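Local coordinates for cell wall surface anchor family protein (Streptococcus agalactiae serogroup V, PDB 3PF2) that probably forms the shaft of the type 1 pilus as its major (backbone) pilin, this chain being a calcium-binding C-terminal fragment of Ig-like domains, at residues 12-15 / 16-20; 143-146 / 147-150; 288-291 / 292-296. All coordinates share one frame; numbering follows the deposited sequence.

In the fold
The three contacts follow one another along the chain and are all local turns. Contact 1 supplies two of the four residues of a calcium site, with Asp10 and Lys11 completing the protein ligands. Contact 2 lies about 18 Å from it, centre to centre, and the two do not touch. Contacts 2 and 3 have centres 12 Å apart and pack directly. Leu146 CD1 meets Tyr295 CG at 3.6 Å, and Gly147 O lies 3.3 Å from Gln292 CG. The 143-150 loop of the Cna-B-like part thus abuts the 288-296 turn of the prealbumin-like part. Contact 3 lies away from both calcium sites, about 23 Å between centres from contact 1.

Contact 1: 12-15 / 16-20; sequences DVKK and LGQDD. With CA (calcium ion), chain B.
Asp12 and Asp19 grip one calcium ion from the two arms of a loop that holds a type II beta turn, Lys15 to Gln18. The loop joins strand 9-13, an edge strand of an antiparallel sheet, to strand 20-22. Asp12 OD1 binds the metal at 2.2 Å and Asp19 OD1 at 2.3 Å. The two carboxylate planes are 73° apart. Water 1 and water 2 are also ligands, and the carboxylate of Asp10 and the backbone O of Lys11 complete the site. Water 1 donates to Asp19 OD2 and so ties the second oxygen of that carboxylate to the shell.

The other oxygen of Asp12 is held as well. Gly17 N donates to Asp12 OD2 over 2.8 Å, nearly straight but from above the carboxylate plane. Lys34 adds a salt bridge to it. These two partners probably fix the rotation of the carboxylate. The CG of Asp12 sits beside its backbone N (chi1 -67°), which turns the group toward Gly17 and the metal.

The backbone closes the loop behind it. Val13 N donates to Gln18 O at 2.9 Å, and Gln18 N to Lys15 O at 3.2 Å. Val13 lays its CG1 methyl 3.8 Å from Asp19 C.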
loop_
_atom_site.group_PDB
_atom_site.type_symbol
_atom_site.label_atom_id
_atom_site.label_comp_id
_atom_site.label_asym_id
_atom_site.label_seq_id
_atom_site.Cartn_x
_atom_site.Cartn_y
_atom_site.Cartn_z
ATOM N N ASP A 12 6.330 9.451 -3.419
ATOM C CA ASP A 12 6.642 8.165 -4.049
ATOM C C ASP A 12 6.143 7.036 -3.148
ATOM O O ASP A 12 5.686 7.264 -2.031
ATOM C CB ASP A 12 8.158 7.991 -4.203
ATOM C CG ASP A 12 8.780 8.971 -5.191
ATOM O OD1 ASP A 12 8.028 9.650 -5.945
ATOM O OD2 ASP A 12 10.022 9.069 -5.192
ATOM N N VAL A 13 6.218 5.812 -3.664
ATOM C CA VAL A 13 5.915 4.626 -2.888
ATOM C C VAL A 13 6.962 3.564 -3.163
ATOM O O VAL A 13 7.527 3.507 -4.268
ATOM C CB VAL A 13 4.507 4.080 -3.198
ATOM C CG1 VAL A 13 4.434 3.488 -4.625
ATOM C CG2 VAL A 13 4.049 3.087 -2.127
ATOM N N LYS A 14 7.196 2.738 -2.138
ATOM C CA LYS A 14 8.102 1.565 -2.166
ATOM C C LYS A 14 9.565 1.956 -2.024
ATOM O O LYS A 14 10.259 1.459 -1.128
ATOM C CB LYS A 14 7.844 0.631 -3.380
ATOM C CG LYS A 14 8.584 -0.742 -3.328
ATOM C CD LYS A 14 7.988 -1.714 -4.359
ATOM C CE LYS A 14 8.656 -3.063 -4.284
ATOM N NZ LYS A 14 8.003 -4.034 -5.240
ATOM N N LYS A 15 10.038 2.826 -2.914
ATOM C CA LYS A 15 11.373 3.384 -2.825
ATOM C C LYS A 15 11.383 4.714 -3.559
ATOM O O LYS A 15 10.467 5.023 -4.336
ATOM C CB LYS A 15 12.394 2.441 -3.475
ATOM C CG LYS A 15 12.196 2.282 -4.992
ATOM C CD LYS A 15 12.944 1.072 -5.541
ATOM C CE LYS A 15 12.932 1.076 -7.060
ATOM N NZ LYS A 15 13.409 -0.268 -7.573
ATOM N N LEU A 16 12.450 5.483 -3.359
ATOM C CA LEU A 16 12.598 6.737 -4.097
ATOM C C LEU A 16 12.635 6.493 -5.587
ATOM O O LEU A 16 13.413 5.649 -6.080
ATOM C CB LEU A 16 13.858 7.498 -3.656
ATOM C CG LEU A 16 13.774 8.082 -2.242
ATOM C CD1 LEU A 16 15.139 8.651 -1.853
ATOM C CD2 LEU A 16 12.707 9.181 -2.192
ATOM N N GLY A 17 11.775 7.216 -6.298
ATOM C CA GLY A 17 11.730 7.166 -7.751
ATOM C C GLY A 17 10.630 6.270 -8.294
ATOM O O GLY A 17 10.422 6.226 -9.515
ATOM N N GLN A 18 9.911 5.582 -7.408
ATOM C CA GLN A 18 8.846 4.663 -7.839
ATOM C C GLN A 18 7.477 5.240 -7.474
ATOM O O GLN A 18 7.312 5.773 -6.376
ATOM C CB GLN A 18 9.046 3.271 -7.223
ATOM C CG GLN A 18 7.978 2.227 -7.684
ATOM C CD GLN A 18 8.385 0.751 -7.502
ATOM O OE1 GLN A 18 7.582 -0.152 -7.770
ATOM N NE2 GLN A 18 9.592 0.506 -7.049
ATOM N N ASP A 19 6.503 5.118 -8.387
ATOM C CA ASP A 19 5.181 5.703 -8.178
ATOM C C ASP A 19 4.024 4.702 -8.151
ATOM O O ASP A 19 2.877 5.089 -7.916
ATOM C CB ASP A 19 4.905 6.779 -9.241
ATOM C CG ASP A 19 5.826 7.990 -9.104
ATOM O OD1 ASP A 19 5.885 8.541 -7.990
ATOM O OD2 ASP A 19 6.500 8.381 -10.099
ATOM N N ASP A 20 4.317 3.420 -8.383
ATOM C CA ASP A 20 3.251 2.421 -8.474
ATOM C C ASP A 20 3.765 1.117 -7.912
ATOM O O ASP A 20 4.858 0.677 -8.264
ATOM C CB ASP A 20 2.882 2.185 -9.948
ATOM C CG ASP A 20 2.295 3.419 -10.606
ATOM O OD1 ASP A 20 1.074 3.653 -10.460
ATOM O OD2 ASP A 20 3.064 4.144 -11.292
HETATM CA CA CA B . 6.444 10.637 -7.195
HETATM O O HOH W 1 7.643 10.700 -9.260
HETATM O O HOH W 2 4.360 10.948 -8.270
#

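Contact 2: 143-146 / 147-150; sequences KAVL and GKAI
Val145 O has two close partners, the amide of Lys148 and water 3. Lys148 N donates to Val145 O over 3.1 Å and closes a type II beta turn from Val145 to Lys148. That N-H comes from above the carbonyl plane, 44° out of it, and the bond is somewhat bent at the hydrogen. Water 3 lies 2.8 Å from the same oxygen, Val145 O. Water 3 is also 2.7 Å from Lys148 O, and so sits between the carbonyls of the first and last residues of the turn. Gly147 takes the third place with a positive phi of 87°.

The side chains at the two ends of the turn meet as well. Val145 CB touches Lys148 CB at 3.7 Å. Lys148 CD comes equally near to Val145 CB and also reaches the CG2 methyl. The aliphatic part of the lysine therefore lies across the branched valine. Its CG is anti to the backbone N (chi1 -167°), and the chain runs extended until it bends at chi4. There the amine leaves the turn and donates to Pro299 O and Ile302 O.

A second apolar touch lies further along the chain. Ala144 CB meets Ile150 CD1 at 3.5 Å, the terminal methyl of an almost extended arm.

The turn lies in the loop between strand 132-140 and strand 150-151. Gly147 and Ile150 make backbone hydrogen bonds to Thr181 and Val179 of strand 178-190, and Ala144 and Leu146 also lean on Thr181. On the loop side, Val145 packs on Asn296 and Ile302 and Leu146 N donates to Asp305, which wedges the loop between strand 178-190 and the loop that precedes strand 312-316.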
loop_
_atom_site.group_PDB
_atom_site.type_symbol
_atom_site.label_atom_id
_atom_site.label_comp_id
_atom_site.label_asym_id
_atom_site.label_seq_id
_atom_site.Cartn_x
_atom_site.Cartn_y
_atom_site.Cartn_z
ATOM N N LYS A 143 -10.436 -2.208 3.692
ATOM C CA LYS A 143 -11.330 -1.242 3.065
ATOM C C LYS A 143 -10.962 -0.957 1.605
ATOM O O LYS A 143 -11.706 -0.290 0.889
ATOM C CB LYS A 143 -11.379 0.053 3.886
ATOM C CG LYS A 143 -11.966 -0.146 5.289
ATOM C CD LYS A 143 -12.262 1.207 5.939
ATOM C CE LYS A 143 -12.924 1.056 7.305
ATOM N NZ LYS A 143 -11.924 1.118 8.419
ATOM N N ALA A 144 -9.821 -1.476 1.159
ATOM C CA ALA A 144 -9.407 -1.317 -0.231
ATOM C C ALA A 144 -10.424 -1.934 -1.182
ATOM O O ALA A 144 -11.091 -2.934 -0.842
ATOM C CB ALA A 144 -8.039 -1.967 -0.445
ATOM N N VAL A 145 -10.556 -1.351 -2.371
ATOM C CA VAL A 145 -11.304 -2.016 -3.444
ATOM C C VAL A 145 -10.294 -2.853 -4.206
ATOM O O VAL A 145 -9.246 -2.339 -4.596
ATOM C CB VAL A 145 -12.000 -1.013 -4.390
ATOM C CG1 VAL A 145 -12.669 -1.744 -5.568
ATOM C CG2 VAL A 145 -13.060 -0.247 -3.646
ATOM N N LEU A 146 -10.592 -4.140 -4.395
ATOM C CA LEU A 146 -9.634 -5.029 -5.051
ATOM C C LEU A 146 -9.456 -4.671 -6.533
ATOM O O LEU A 146 -10.433 -4.561 -7.275
ATOM C CB LEU A 146 -10.023 -6.499 -4.843
ATOM C CG LEU A 146 -10.148 -6.946 -3.377
ATOM C CD1 LEU A 146 -10.363 -8.447 -3.307
ATOM C CD2 LEU A 146 -8.913 -6.566 -2.529
ATOM N N GLY A 147 -8.199 -4.460 -6.928
ATOM C CA GLY A 147 -7.835 -4.062 -8.289
ATOM C C GLY A 147 -7.871 -2.566 -8.525
ATOM O O GLY A 147 -7.609 -2.106 -9.643
ATOM N N LYS A 148 -8.198 -1.801 -7.482
ATOM C CA LYS A 148 -8.318 -0.336 -7.616
ATOM C C LYS A 148 -7.068 0.393 -7.134
ATOM O O LYS A 148 -6.486 0.023 -6.116
ATOM C CB LYS A 148 -9.555 0.164 -6.861
ATOM C CG LYS A 148 -9.939 1.603 -7.181
ATOM C CD LYS A 148 -11.156 2.012 -6.362
ATOM C CE LYS A 148 -11.641 3.408 -6.740
ATOM N NZ LYS A 148 -12.311 3.398 -8.057
ATOM N N ALA A 149 -6.653 1.433 -7.864
ATOM C CA ALA A 149 -5.541 2.272 -7.402
ATOM C C ALA A 149 -5.917 3.005 -6.109
ATOM O O ALA A 149 -6.986 3.630 -6.001
ATOM C CB ALA A 149 -5.137 3.254 -8.473
ATOM N N ILE A 150 -5.044 2.901 -5.111
ATOM C CA ILE A 150 -5.250 3.619 -3.859
ATOM C C ILE A 150 -4.153 4.667 -3.818
ATOM O O ILE A 150 -2.973 4.338 -3.681
ATOM C CB ILE A 150 -5.148 2.705 -2.612
ATOM C CG1 ILE A 150 -6.060 1.491 -2.738
ATOM C CG2 ILE A 150 -5.484 3.505 -1.353
ATOM C CD1 ILE A 150 -5.744 0.408 -1.725
HETATM O O HOH W 3 -6.411 -2.160 -4.504
#

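Contact 3: 288-291 / 292-296; sequences FTVS and QTSYN
Ser291 and Ser294 carry this contact, a type I beta turn in which each serine hydroxyl accepts a backbone N-H from the other segment. Ser294 OG takes the amide of Ser291 N at 2.8 Å, almost straight at 173°. Ser291 OG in turn accepts from Thr293 N at 3.1 Å, a more bent bond of 146°. This second bond makes an ST turn, with the side chain of Ser291 accepting the amide two residues on. The turn is therefore laced by side-chain oxygens at both ends.

Both hydroxyls lie between their own backbone N and carbonyl carbon. In Ser294 this (chi1 53°) turns OG back toward the N-H at the start of the turn. In Ser291 the same choice turns OG forward to the amide of Thr293. The two side chains also touch, with Ser294 CB 3.6 Å from Ser291 OG. Ser294 is buried, and its hydroxyl has a further hydrogen-bond partner in Gly183 O. One oxygen thus links the end of the strand, the turn and a neighbouring strand.

One smaller touch borders the serines. Val290 CG1 lies 3.9 Å from Ser294 OG.

The turn follows strand 286-290, an outermost strand of an antiparallel sheet, in which Val290 and Phe288 bond through their backbones to Val266 and Tyr268 of strand 266-274. Across the turn, Ser294 rests on Lys184 and Tyr295 on Arg185, both in strand 178-190, and the Tyr295 hydroxyl bonds to Glu249 of strand 247-253. The loop leads on from strand 286-290 to strand 312-316, which pairs with strand 178-190 in another sheet.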
loop_
_atom_site.group_PDB
_atom_site.type_symbol
_atom_site.label_atom_id
_atom_site.label_comp_id
_atom_site.label_asym_id
_atom_site.label_seq_id
_atom_site.Cartn_x
_atom_site.Cartn_y
_atom_site.Cartn_z
ATOM N N PHE A 288 -3.739 -20.175 -10.255
ATOM C CA PHE A 288 -4.669 -19.106 -10.616
ATOM C C PHE A 288 -3.926 -17.794 -10.678
ATOM O O PHE A 288 -2.807 -17.704 -10.193
ATOM C CB PHE A 288 -5.852 -19.007 -9.635
ATOM C CG PHE A 288 -5.485 -18.589 -8.236
ATOM C CD1 PHE A 288 -5.586 -17.239 -7.833
ATOM C CD2 PHE A 288 -5.099 -19.534 -7.292
ATOM C CE1 PHE A 288 -5.288 -16.842 -6.515
ATOM C CE2 PHE A 288 -4.789 -19.155 -5.969
ATOM C CZ PHE A 288 -4.894 -17.813 -5.574
ATOM N N THR A 289 -4.537 -16.780 -11.288
ATOM C CA THR A 289 -3.894 -15.472 -11.322
ATOM C C THR A 289 -4.759 -14.409 -10.670
ATOM O O THR A 289 -5.986 -14.445 -10.767
ATOM C CB THR A 289 -3.529 -15.020 -12.737
ATOM O OG1 THR A 289 -4.692 -15.071 -13.563
ATOM C CG2 THR A 289 -2.448 -15.912 -13.343
ATOM N N VAL A 290 -4.087 -13.494 -9.987
ATOM C CA VAL A 290 -4.686 -12.289 -9.449
ATOM C C VAL A 290 -4.287 -11.140 -10.367
ATOM O O VAL A 290 -3.096 -10.953 -10.654
ATOM C CB VAL A 290 -4.183 -12.013 -8.019
ATOM C CG1 VAL A 290 -4.732 -10.663 -7.517
ATOM C CG2 VAL A 290 -4.632 -13.140 -7.092
ATOM N N SER A 291 -5.291 -10.412 -10.855
ATOM C CA SER A 291 -5.099 -9.293 -11.786
ATOM C C SER A 291 -5.967 -8.122 -11.352
ATOM O O SER A 291 -6.637 -8.184 -10.328
ATOM C CB SER A 291 -5.521 -9.715 -13.192
ATOM O OG SER A 291 -6.942 -9.854 -13.268
ATOM N N GLN A 292 -5.994 -7.058 -12.150
ATOM C CA GLN A 292 -6.891 -5.952 -11.844
ATOM C C GLN A 292 -8.364 -6.388 -11.798
ATOM O O GLN A 292 -9.153 -5.849 -11.015
ATOM C CB GLN A 292 -6.717 -4.833 -12.867
ATOM C CG GLN A 292 -7.630 -3.641 -12.595
ATOM C CD GLN A 292 -7.457 -2.537 -13.603
ATOM O OE1 GLN A 292 -7.378 -2.782 -14.796
ATOM N NE2 GLN A 292 -7.385 -1.312 -13.118
ATOM N N THR A 293 -8.715 -7.378 -12.612
ATOM C CA THR A 293 -10.119 -7.724 -12.835
ATOM C C THR A 293 -10.506 -9.137 -12.387
ATOM O O THR A 293 -11.534 -9.672 -12.822
ATOM C CB THR A 293 -10.522 -7.527 -14.329
ATOM O OG1 THR A 293 -9.686 -8.353 -15.169
ATOM C CG2 THR A 293 -10.370 -6.065 -14.739
ATOM N N SER A 294 -9.712 -9.735 -11.508
ATOM C CA SER A 294 -9.976 -11.117 -11.073
ATOM C C SER A 294 -10.941 -11.200 -9.889
ATOM O O SER A 294 -11.294 -12.292 -9.444
ATOM C CB SER A 294 -8.648 -11.855 -10.770
ATOM O OG SER A 294 -7.847 -11.129 -9.850
ATOM N N TYR A 295 -11.381 -10.046 -9.376
ATOM C CA TYR A 295 -12.331 -10.038 -8.265
ATOM C C TYR A 295 -13.522 -9.141 -8.622
ATOM O O TYR A 295 -14.665 -9.567 -8.551
ATOM C CB TYR A 295 -11.689 -9.599 -6.935
ATOM C CG TYR A 295 -12.618 -9.873 -5.757
ATOM C CD1 TYR A 295 -12.632 -11.121 -5.133
ATOM C CD2 TYR A 295 -13.493 -8.892 -5.289
ATOM C CE1 TYR A 295 -13.487 -11.385 -4.070
ATOM C CE2 TYR A 295 -14.344 -9.138 -4.223
ATOM C CZ TYR A 295 -14.342 -10.393 -3.624
ATOM O OH TYR A 295 -15.183 -10.656 -2.569
ATOM N N ASN A 296 -13.223 -7.906 -8.989
ATOM C CA ASN A 296 -14.180 -6.950 -9.538
ATOM C C ASN A 296 -13.966 -6.782 -11.023
ATOM O O ASN A 296 -12.833 -6.657 -11.477
ATOM C CB ASN A 296 -13.970 -5.590 -8.859
ATOM C CG ASN A 296 -14.117 -5.659 -7.348
ATOM O OD1 ASN A 296 -13.255 -5.174 -6.597
ATOM N ND2 ASN A 296 -15.205 -6.258 -6.892
#